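Local coordinates for protein Udp-n-acetylglucosamine pyrophosphorylase (PDB 4BQH) that probably catalyses the transfer of UMP from UTP to N-acetyl-alpha-D-glucosamine 1-phosphate, giving UDP-N-acetylglucosamine and diphosphate, at residues A[20-25]-A[223-228]; A[56-61]-A[395-400]; A[302-307]-A[360-365]. One frame throughout, in Å; residues are numbered along the deposited sequence.

Contact 1: residues A[20-25]-A[223-228]; sequences QDHILT and IIMENR
Q20 and I223 bring the two backbones closest, their CA atoms 6.9 Å apart, where the start of a helix meets the extended chain that leads into strand 225-227. Both backbone polar groups of I223 are taken by side chains of 20-25. Its N gives a nearly straight hydrogen bond to Q20 OE1 (2.9 Å, 177° at the hydrogen), tilted from the plane of the Q20 amide. Its O lies near the edge of the H22 ring, tilted a little from the ring plane, and receives NE2 at 2.7 Å, in the carbonyl plane and on a lone pair. H22 reaches it with CG wedged between its own backbone N and carbonyl carbon (chi1 61°), and CG1 of I23 rests over one ring face, offset toward the rim. I23 CD1 meets I223 CD1 at 3.7 Å, the two side chains crossing at about a right angle. M225, bent along its chain, brings SD to 4.3 Å from I23 CG1 and CG near the edge of H22. Q20 NE2 also bonds G221 O and N55 OD1. I23 leans on L15 of helix 7-15, while I223 and M225 share I231 of strand 230-234, so helix 21-29 is fastened between that helix and the small antiparallel sheet.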
loop_
_atom_site.group_PDB
_atom_site.type_symbol
_atom_site.label_atom_id
_atom_site.label_comp_id
_atom_site.label_asym_id
_atom_site.label_seq_id
_atom_site.Cartn_x
_atom_site.Cartn_y
_atom_site.Cartn_z
ATOM N N GLN A 20 -24.118 -13.366 19.743
ATOM C CA GLN A 20 -24.413 -13.621 18.339
ATOM C C GLN A 20 -24.931 -15.052 18.220
ATOM O O GLN A 20 -24.467 -15.849 17.398
ATOM C CB GLN A 20 -23.157 -13.377 17.475
ATOM C CG GLN A 20 -22.715 -11.903 17.460
ATOM C CD GLN A 20 -23.679 -10.975 16.736
ATOM O OE1 GLN A 20 -24.500 -11.413 15.937
ATOM N NE2 GLN A 20 -23.578 -9.672 17.008
ATOM N N ASP A 21 -25.906 -15.375 19.064
ATOM C CA ASP A 21 -26.292 -16.778 19.249
ATOM C C ASP A 21 -26.868 -17.467 18.012
ATOM O O ASP A 21 -26.824 -18.698 17.914
ATOM C CB ASP A 21 -27.244 -16.911 20.437
ATOM C CG ASP A 21 -26.543 -16.764 21.766
ATOM O OD1 ASP A 21 -25.287 -16.750 21.823
ATOM O OD2 ASP A 21 -27.267 -16.671 22.786
ATOM N N HIS A 22 -27.404 -16.691 17.068
ATOM C CA HIS A 22 -27.908 -17.270 15.813
ATOM C C HIS A 22 -26.804 -17.932 15.001
ATOM O O HIS A 22 -27.036 -18.928 14.317
ATOM C CB HIS A 22 -28.685 -16.231 15.007
ATOM C CG HIS A 22 -27.855 -15.033 14.589
ATOM N ND1 HIS A 22 -27.319 -14.170 15.483
ATOM C CD2 HIS A 22 -27.459 -14.586 13.320
ATOM C CE1 HIS A 22 -26.619 -13.218 14.819
ATOM N NE2 HIS A 22 -26.715 -13.471 13.498
ATOM N N ILE A 23 -25.577 -17.413 15.101
ATOM C CA ILE A 23 -24.430 -18.034 14.437
ATOM C C ILE A 23 -24.017 -19.311 15.174
ATOM O O ILE A 23 -23.683 -20.319 14.558
ATOM C CB ILE A 23 -23.237 -17.059 14.365
ATOM C CG1 ILE A 23 -23.674 -15.767 13.645
ATOM C CG2 ILE A 23 -22.038 -17.696 13.678
ATOM C CD1 ILE A 23 -22.542 -14.810 13.381
ATOM N N LEU A 24 -24.016 -19.243 16.502
ATOM C CA LEU A 24 -23.643 -20.376 17.335
ATOM C C LEU A 24 -24.590 -21.524 17.020
ATOM O O LEU A 24 -24.149 -22.647 16.813
ATOM C CB LEU A 24 -23.710 -19.988 18.816
ATOM C CG LEU A 24 -23.172 -20.977 19.843
ATOM C CD1 LEU A 24 -21.724 -21.348 19.550
ATOM C CD2 LEU A 24 -23.318 -20.364 21.226
ATOM N N THR A 25 -25.876 -21.204 16.905
ATOM C CA THR A 25 -26.938 -22.159 16.524
ATOM C C THR A 25 -26.657 -22.834 15.183
ATOM O O THR A 25 -26.733 -24.075 15.064
ATOM C CB THR A 25 -28.305 -21.436 16.473
ATOM O OG1 THR A 25 -28.665 -21.043 17.798
ATOM C CG2 THR A 25 -29.420 -22.327 15.900
ATOM N N ILE A 223 -25.239 -9.975 13.581
ATOM C CA ILE A 223 -24.502 -10.218 12.348
ATOM C C ILE A 223 -25.488 -10.725 11.295
ATOM O O ILE A 223 -26.316 -11.622 11.572
ATOM C CB ILE A 223 -23.342 -11.214 12.561
ATOM C CG1 ILE A 223 -22.239 -10.541 13.391
ATOM C CG2 ILE A 223 -22.740 -11.662 11.232
ATOM C CD1 ILE A 223 -21.115 -11.460 13.848
ATOM N N ILE A 224 -25.404 -10.149 10.099
ATOM C CA ILE A 224 -26.271 -10.559 9.009
ATOM C C ILE A 224 -25.720 -11.837 8.378
ATOM O O ILE A 224 -24.511 -11.997 8.248
ATOM C CB ILE A 224 -26.384 -9.446 7.956
ATOM C CG1 ILE A 224 -27.069 -8.206 8.557
ATOM C CG2 ILE A 224 -27.133 -9.946 6.705
ATOM C CD1 ILE A 224 -26.838 -6.923 7.775
ATOM N N MET A 225 -26.620 -12.761 8.022
ATOM C CA MET A 225 -26.258 -13.963 7.285
ATOM C C MET A 225 -26.437 -13.742 5.788
ATOM O O MET A 225 -27.511 -13.302 5.347
ATOM C CB MET A 225 -27.137 -15.154 7.735
ATOM C CG MET A 225 -27.110 -15.456 9.232
ATOM S SD MET A 225 -25.451 -15.909 9.772
ATOM C CE MET A 225 -25.293 -17.552 9.046
ATOM N N GLU A 226 -25.391 -14.017 5.011
ATOM C CA GLU A 226 -25.513 -14.020 3.554
ATOM C C GLU A 226 -26.392 -15.214 3.127
ATOM O O GLU A 226 -27.258 -15.101 2.240
ATOM C CB GLU A 226 -24.143 -14.107 2.901
ATOM C CG GLU A 226 -24.181 -13.959 1.383
ATOM C CD GLU A 226 -22.805 -13.831 0.751
ATOM O OE1 GLU A 226 -21.784 -13.824 1.476
ATOM O OE2 GLU A 226 -22.748 -13.728 -0.491
ATOM N N ASN A 227 -26.147 -16.342 3.779
ATOM C CA ASN A 227 -26.961 -17.571 3.610
ATOM C C ASN A 227 -26.742 -18.463 4.827
ATOM O O ASN A 227 -26.034 -18.081 5.755
ATOM C CB ASN A 227 -26.633 -18.289 2.280
ATOM C CG ASN A 227 -25.171 -18.679 2.150
ATOM O OD1 ASN A 227 -24.658 -19.485 2.917
ATOM N ND2 ASN A 227 -24.501 -18.124 1.152
ATOM N N ARG A 228 -27.340 -19.656 4.853
ATOM C CA ARG A 228 -27.268 -20.459 6.052
ATOM C C ARG A 228 -25.837 -20.928 6.361
ATOM O O ARG A 228 -25.559 -21.346 7.489
ATOM C CB ARG A 228 -28.272 -21.628 5.982
ATOM C CG ARG A 228 -29.716 -21.137 6.114
ATOM C CD ARG A 228 -30.683 -22.290 6.143
ATOM N NE ARG A 228 -30.426 -23.135 7.304
ATOM C CZ ARG A 228 -31.132 -24.207 7.627
ATOM N NH1 ARG A 228 -32.178 -24.617 6.872
ATOM N NH2 ARG A 228 -30.777 -24.881 8.703
#

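Contact 2: residues A[56-61]-A[395-400]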
loop_
_atom_site.group_PDB
_atom_site.type_symbol
_atom_site.label_atom_id
_atom_site.label_comp_id
_atom_site.label_asym_id
_atom_site.label_seq_id
_atom_site.Cartn_x
_atom_site.Cartn_y
_atom_site.Cartn_z
ATOM N N ASP A 56 -18.861 -4.097 20.557
ATOM C CA ASP A 56 -18.492 -2.771 21.080
ATOM C C ASP A 56 -18.093 -1.835 19.954
ATOM O O ASP A 56 -18.391 -0.647 20.001
ATOM C CB ASP A 56 -17.296 -2.886 22.033
ATOM C CG ASP A 56 -17.649 -3.554 23.338
ATOM O OD1 ASP A 56 -18.840 -3.554 23.710
ATOM O OD2 ASP A 56 -16.732 -4.085 24.004
ATOM N N VAL A 57 -17.403 -2.385 18.956
ATOM C CA VAL A 57 -16.990 -1.594 17.802
ATOM C C VAL A 57 -18.242 -1.062 17.105
ATOM O O VAL A 57 -18.340 0.134 16.789
ATOM C CB VAL A 57 -16.140 -2.440 16.827
ATOM C CG1 VAL A 57 -15.877 -1.660 15.540
ATOM C CG2 VAL A 57 -14.818 -2.838 17.485
ATOM N N LEU A 58 -19.219 -1.939 16.883
ATOM C CA LEU A 58 -20.433 -1.510 16.179
ATOM C C LEU A 58 -21.125 -0.408 16.964
ATOM O O LEU A 58 -21.507 0.626 16.409
ATOM C CB LEU A 58 -21.414 -2.668 15.996
ATOM C CG LEU A 58 -22.762 -2.289 15.348
ATOM C CD1 LEU A 58 -22.542 -1.882 13.893
ATOM C CD2 LEU A 58 -23.710 -3.484 15.444
ATOM N N ARG A 59 -21.255 -0.618 18.268
ATOM C CA ARG A 59 -21.989 0.323 19.096
ATOM C C ARG A 59 -21.362 1.719 19.056
ATOM O O ARG A 59 -22.067 2.721 18.835
ATOM C CB ARG A 59 -22.039 -0.189 20.523
ATOM C CG ARG A 59 -22.971 0.598 21.416
ATOM C CD ARG A 59 -22.852 0.066 22.819
ATOM N NE ARG A 59 -23.699 0.793 23.755
ATOM C CZ ARG A 59 -23.865 0.404 25.012
ATOM N NH1 ARG A 59 -23.229 -0.679 25.439
ATOM N NH2 ARG A 59 -24.654 1.093 25.824
ATOM N N GLU A 60 -20.048 1.778 19.256
ATOM C CA GLU A 60 -19.324 3.039 19.290
ATOM C C GLU A 60 -19.271 3.691 17.918
ATOM O O GLU A 60 -19.506 4.906 17.782
ATOM C CB GLU A 60 -17.905 2.860 19.836
ATOM C CG GLU A 60 -17.044 4.102 19.613
ATOM C CD GLU A 60 -16.302 4.594 20.846
ATOM O OE1 GLU A 60 -16.040 3.792 21.763
ATOM O OE2 GLU A 60 -15.955 5.795 20.891
ATOM N N SER A 61 -18.984 2.879 16.899
ATOM C CA SER A 61 -18.889 3.406 15.532
ATOM C C SER A 61 -20.214 4.015 15.074
ATOM O O SER A 61 -20.216 5.018 14.371
ATOM C CB SER A 61 -18.397 2.348 14.550
ATOM O OG SER A 61 -17.156 1.815 14.987
ATOM N N MET A 395 -30.707 -3.875 4.532
ATOM C CA MET A 395 -29.872 -2.748 4.926
ATOM C C MET A 395 -29.014 -3.217 6.093
ATOM O O MET A 395 -29.519 -3.862 7.006
ATOM C CB MET A 395 -30.745 -1.556 5.356
ATOM C CG MET A 395 -31.504 -0.878 4.211
ATOM S SD MET A 395 -30.543 -0.654 2.694
ATOM C CE MET A 395 -29.417 0.672 3.139
ATOM N N GLY A 396 -27.714 -2.928 6.046
ATOM C CA GLY A 396 -26.825 -3.331 7.142
ATOM C C GLY A 396 -25.705 -2.330 7.325
ATOM O O GLY A 396 -25.586 -1.379 6.558
ATOM N N ILE A 397 -24.877 -2.579 8.332
ATOM C CA ILE A 397 -23.771 -1.668 8.672
ATOM C C ILE A 397 -22.462 -2.378 8.345
ATOM O O ILE A 397 -22.244 -3.502 8.799
ATOM C CB ILE A 397 -23.787 -1.274 10.164
ATOM C CG1 ILE A 397 -25.124 -0.597 10.547
ATOM C CG2 ILE A 397 -22.583 -0.363 10.486
ATOM C CD1 ILE A 397 -25.405 0.696 9.793
ATOM N N LYS A 398 -21.611 -1.716 7.562
ATOM C CA LYS A 398 -20.241 -2.202 7.297
ATOM C C LYS A 398 -19.266 -1.347 8.091
ATOM O O LYS A 398 -19.511 -0.161 8.312
ATOM C CB LYS A 398 -19.938 -2.183 5.800
ATOM C CG LYS A 398 -20.818 -3.144 5.012
ATOM C CD LYS A 398 -20.252 -3.378 3.607
ATOM C CE LYS A 398 -21.072 -4.407 2.826
ATOM N NZ LYS A 398 -20.580 -4.504 1.410
ATOM N N LEU A 399 -18.198 -1.961 8.585
ATOM C CA LEU A 399 -17.272 -1.264 9.471
ATOM C C LEU A 399 -15.897 -1.300 8.862
ATOM O O LEU A 399 -15.463 -2.348 8.416
ATOM C CB LEU A 399 -17.226 -1.966 10.830
ATOM C CG LEU A 399 -18.544 -1.905 11.607
ATOM C CD1 LEU A 399 -18.476 -2.897 12.767
ATOM C CD2 LEU A 399 -18.806 -0.498 12.131
ATOM N N GLU A 400 -15.195 -0.171 8.865
ATOM C CA GLU A 400 -13.846 -0.151 8.285
ATOM C C GLU A 400 -12.878 0.555 9.218
ATOM O O GLU A 400 -13.268 1.444 9.966
ATOM C CB GLU A 400 -13.850 0.550 6.903
ATOM C CG GLU A 400 -14.593 -0.252 5.824
ATOM C CD GLU A 400 -14.658 0.445 4.460
ATOM O OE1 GLU A 400 -14.412 1.665 4.366
ATOM O OE2 GLU A 400 -14.993 -0.230 3.460
#
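L58 sends CG anti to its backbone N (chi1 176°), which swings CD1 toward strand 395-400, and I397 meets it with CG2, the branch likewise placed anti to its own N. The two methyl groups, L58 CD1 and I397 CG2, come to 3.7 Å, and the side chains cross at about a right angle. L399 works differently: its CG stands beside the backbone N, opposite the carbonyl carbon (chi1 -65°), and the forked end straddles the helix surface. One prong, CD1, packs 4.0 Å from V57 CG1 and also lies near CA of L58. The other prong, CD2, rests 3.8 Å from CB of S61, one turn further along. L399 thus spans that turn of the helix, from V57 to S61. Hydroxyl OG of S61, close beside the methyl CD2, is turned back to the V57 carbonyl, with OG 2.7 Å from V57 O. There it sits above the carbonyl plane, while S61 N uses the same oxygen in the regular helical bond. The serine therefore offers its CB to the leucine and keeps its hydroxyl satisfied in an apolar interface. Y216 touches both L58 and L399, and A382 of strand 381-387 backs I397 and L399. The segment axes approach to 9.8 Å at 99°, so this is a helix laid across one strand of the two-stranded antiparallel sheet 381-387/394-400. The side chain of V57 is about 6 Å from the bound oxindole inhibitor, placing this helix-on-sheet packing beside the pocket of a compound described as allosteric.

Contact 3: residues A[302-307]-A[360-365]; sequences AHVVVK and NLCSLH
H303 turns its side chain to S363, at the end of the neighbouring strand. From CB, 3.7 Å from S363 OG, the chain runs to CG, standing opposite the carbonyl carbon (chi1 -75°), and the ring then turns its ND1 onto the serine. ND1 and S363 OG are 2.7 Å apart, with the hydroxyl at the ring edge and in its plane; either atom could hold the proton. CE1 reaches 4.0 Å from ND1 of H365, the two imidazole planes standing nearly perpendicular in an oblique pairing. NE2, at the far tip, bonds D414 OD1.

Away from the ring, strands 304-309 and 359-363, neighbours in the large mixed sheet, run antiparallel, their short segments at 176°. V305 and L361 form a hydrogen-bonded pair, V305 N to L361 O at 2.9 Å and L361 N to V305 O at 2.8 Å. V304 with C362 and V306 with N360 are the flanking non-hydrogen-bonded pairs. On their face, V304 CG2 meets C362 SG at 4.2 Å, while F423 packs on V304 and V306. V305 and L361 point to the other face, where F293 and A297 of helix 291-300 touch them both. Beyond the paired residues S363 N bonds H303 O at 2.8 Å, so H303 grips S363 through both backbone and side chain.

S363 is also the N-cap of helix 364-374: its OG takes the F366 N-H. With that N-H and the imidazole both directed to OG, and D414 holding the other ring nitrogen, the chemistry implies a chain of hydrogen bonds that holds the ring's rotation and ties strand end, helix start and D414 together.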
loop_
_atom_site.group_PDB
_atom_site.type_symbol
_atom_site.label_atom_id
_atom_site.label_comp_id
_atom_site.label_asym_id
_atom_site.label_seq_id
_atom_site.Cartn_x
_atom_site.Cartn_y
_atom_site.Cartn_z
ATOM N N ALA A 302 11.464 9.258 12.813
ATOM C CA ALA A 302 10.013 9.113 12.723
ATOM C C ALA A 302 9.602 7.656 12.936
ATOM O O ALA A 302 10.340 6.720 12.547
ATOM C CB ALA A 302 9.531 9.605 11.371
ATOM N N HIS A 303 8.458 7.469 13.585
ATOM C CA HIS A 303 7.809 6.153 13.674
ATOM C C HIS A 303 6.759 5.975 12.588
ATOM O O HIS A 303 6.432 4.856 12.200
ATOM C CB HIS A 303 7.207 5.964 15.058
ATOM C CG HIS A 303 8.242 5.668 16.117
ATOM N ND1 HIS A 303 8.880 4.470 16.198
ATOM C CD2 HIS A 303 8.749 6.465 17.152
ATOM C CE1 HIS A 303 9.767 4.502 17.229
ATOM N NE2 HIS A 303 9.672 5.723 17.827
ATOM N N VAL A 304 6.222 7.088 12.091
ATOM C CA VAL A 304 5.310 7.069 10.923
ATOM C C VAL A 304 5.695 8.201 9.980
ATOM O O VAL A 304 5.802 9.352 10.427
ATOM C CB VAL A 304 3.833 7.263 11.334
ATOM C CG1 VAL A 304 2.952 7.454 10.077
ATOM C CG2 VAL A 304 3.349 6.068 12.145
ATOM N N VAL A 305 5.878 7.889 8.692
ATOM C CA VAL A 305 5.946 8.918 7.658
ATOM C C VAL A 305 4.848 8.611 6.656
ATOM O O VAL A 305 4.696 7.451 6.250
ATOM C CB VAL A 305 7.302 8.938 6.914
ATOM C CG1 VAL A 305 7.352 10.130 5.981
ATOM C CG2 VAL A 305 8.460 9.041 7.909
ATOM N N VAL A 306 4.056 9.632 6.304
ATOM C CA VAL A 306 3.045 9.465 5.262
ATOM C C VAL A 306 3.440 10.247 4.020
ATOM O O VAL A 306 4.003 11.380 4.098
ATOM C CB VAL A 306 1.627 9.891 5.718
ATOM C CG1 VAL A 306 1.210 9.055 6.939
ATOM C CG2 VAL A 306 1.586 11.381 6.050
ATOM N N LYS A 307 3.163 9.647 2.865
ATOM C CA LYS A 307 3.264 10.421 1.629
ATOM C C LYS A 307 1.924 11.040 1.289
ATOM O O LYS A 307 0.881 10.399 1.412
ATOM C CB LYS A 307 3.693 9.543 0.453
ATOM C CG LYS A 307 5.194 9.375 0.380
ATOM C CD LYS A 307 5.519 8.581 -0.886
ATOM C CE LYS A 307 7.020 8.436 -1.035
ATOM N NZ LYS A 307 7.352 7.433 -2.098
ATOM N N ASN A 360 2.567 4.693 3.177
ATOM C CA ASN A 360 3.080 4.928 4.531
ATOM C C ASN A 360 4.374 4.186 4.783
ATOM O O ASN A 360 4.633 3.135 4.191
ATOM C CB ASN A 360 2.109 4.462 5.634
ATOM C CG ASN A 360 0.695 5.001 5.494
ATOM O OD1 ASN A 360 0.440 6.128 5.038
ATOM N ND2 ASN A 360 -0.231 4.218 5.971
ATOM N N LEU A 361 5.182 4.736 5.681
ATOM C CA LEU A 361 6.365 4.022 6.141
ATOM C C LEU A 361 6.309 4.021 7.658
ATOM O O LEU A 361 6.266 5.080 8.276
ATOM C CB LEU A 361 7.624 4.725 5.620
ATOM C CG LEU A 361 8.940 4.032 5.947
ATOM C CD1 LEU A 361 9.089 2.740 5.165
ATOM C CD2 LEU A 361 10.079 4.938 5.564
ATOM N N CYS A 362 6.284 2.840 8.269
ATOM C CA CYS A 362 6.128 2.759 9.708
ATOM C C CYS A 362 7.283 1.990 10.323
ATOM O O CYS A 362 7.736 1.005 9.744
ATOM C CB CYS A 362 4.842 2.021 10.053
ATOM S SG CYS A 362 3.370 2.869 9.441
ATOM N N SER A 363 7.729 2.417 11.509
ATOM C CA SER A 363 8.705 1.617 12.247
ATOM C C SER A 363 8.075 0.285 12.672
ATOM O O SER A 363 6.853 0.166 12.856
ATOM C CB SER A 363 9.197 2.358 13.501
ATOM O OG SER A 363 8.157 2.471 14.462
ATOM N N LEU A 364 8.910 -0.712 12.880
ATOM C CA LEU A 364 8.392 -1.969 13.400
ATOM C C LEU A 364 7.842 -1.786 14.819
ATOM O O LEU A 364 6.836 -2.392 15.178
ATOM C CB LEU A 364 9.458 -3.077 13.351
ATOM C CG LEU A 364 8.820 -4.478 13.411
ATOM C CD1 LEU A 364 8.061 -4.820 12.132
ATOM C CD2 LEU A 364 9.879 -5.544 13.652
ATOM N N HIS A 365 8.468 -0.919 15.609
ATOM C CA HIS A 365 7.921 -0.554 16.920
ATOM C C HIS A 365 6.514 -0.015 16.802
ATOM O O HIS A 365 5.629 -0.430 17.574
ATOM C CB HIS A 365 8.792 0.492 17.622
ATOM C CG HIS A 365 8.428 0.715 19.083
ATOM N ND1 HIS A 365 9.108 1.563 19.874
ATOM C CD2 HIS A 365 7.457 0.126 19.891
ATOM C CE1 HIS A 365 8.572 1.556 21.115
ATOM N NE2 HIS A 365 7.561 0.691 21.125
#

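From the N terminus, helix 21-29 opens contact 1, which closes only at residues 223-228. Before that, helix 51-64 has already opened contact 2, closed at 395-400, so the loops of contacts 1 and 2 cross. They also touch: I224 CD1 packs 3.6 Å from CA of G396. Contact 3 opens at 302-307 and closes at 360-365, wholly within the span of contact 2 and after contact 1 has closed. Contact 1 ties the N-terminal helices to the small three-stranded sheet, contact 2 joins helix 51-64 to the hairpin 381-387/394-400, and contact 3 pairs strands of the large mixed sheet. Centres of contacts 1 and 3 lie about 39 Å apart.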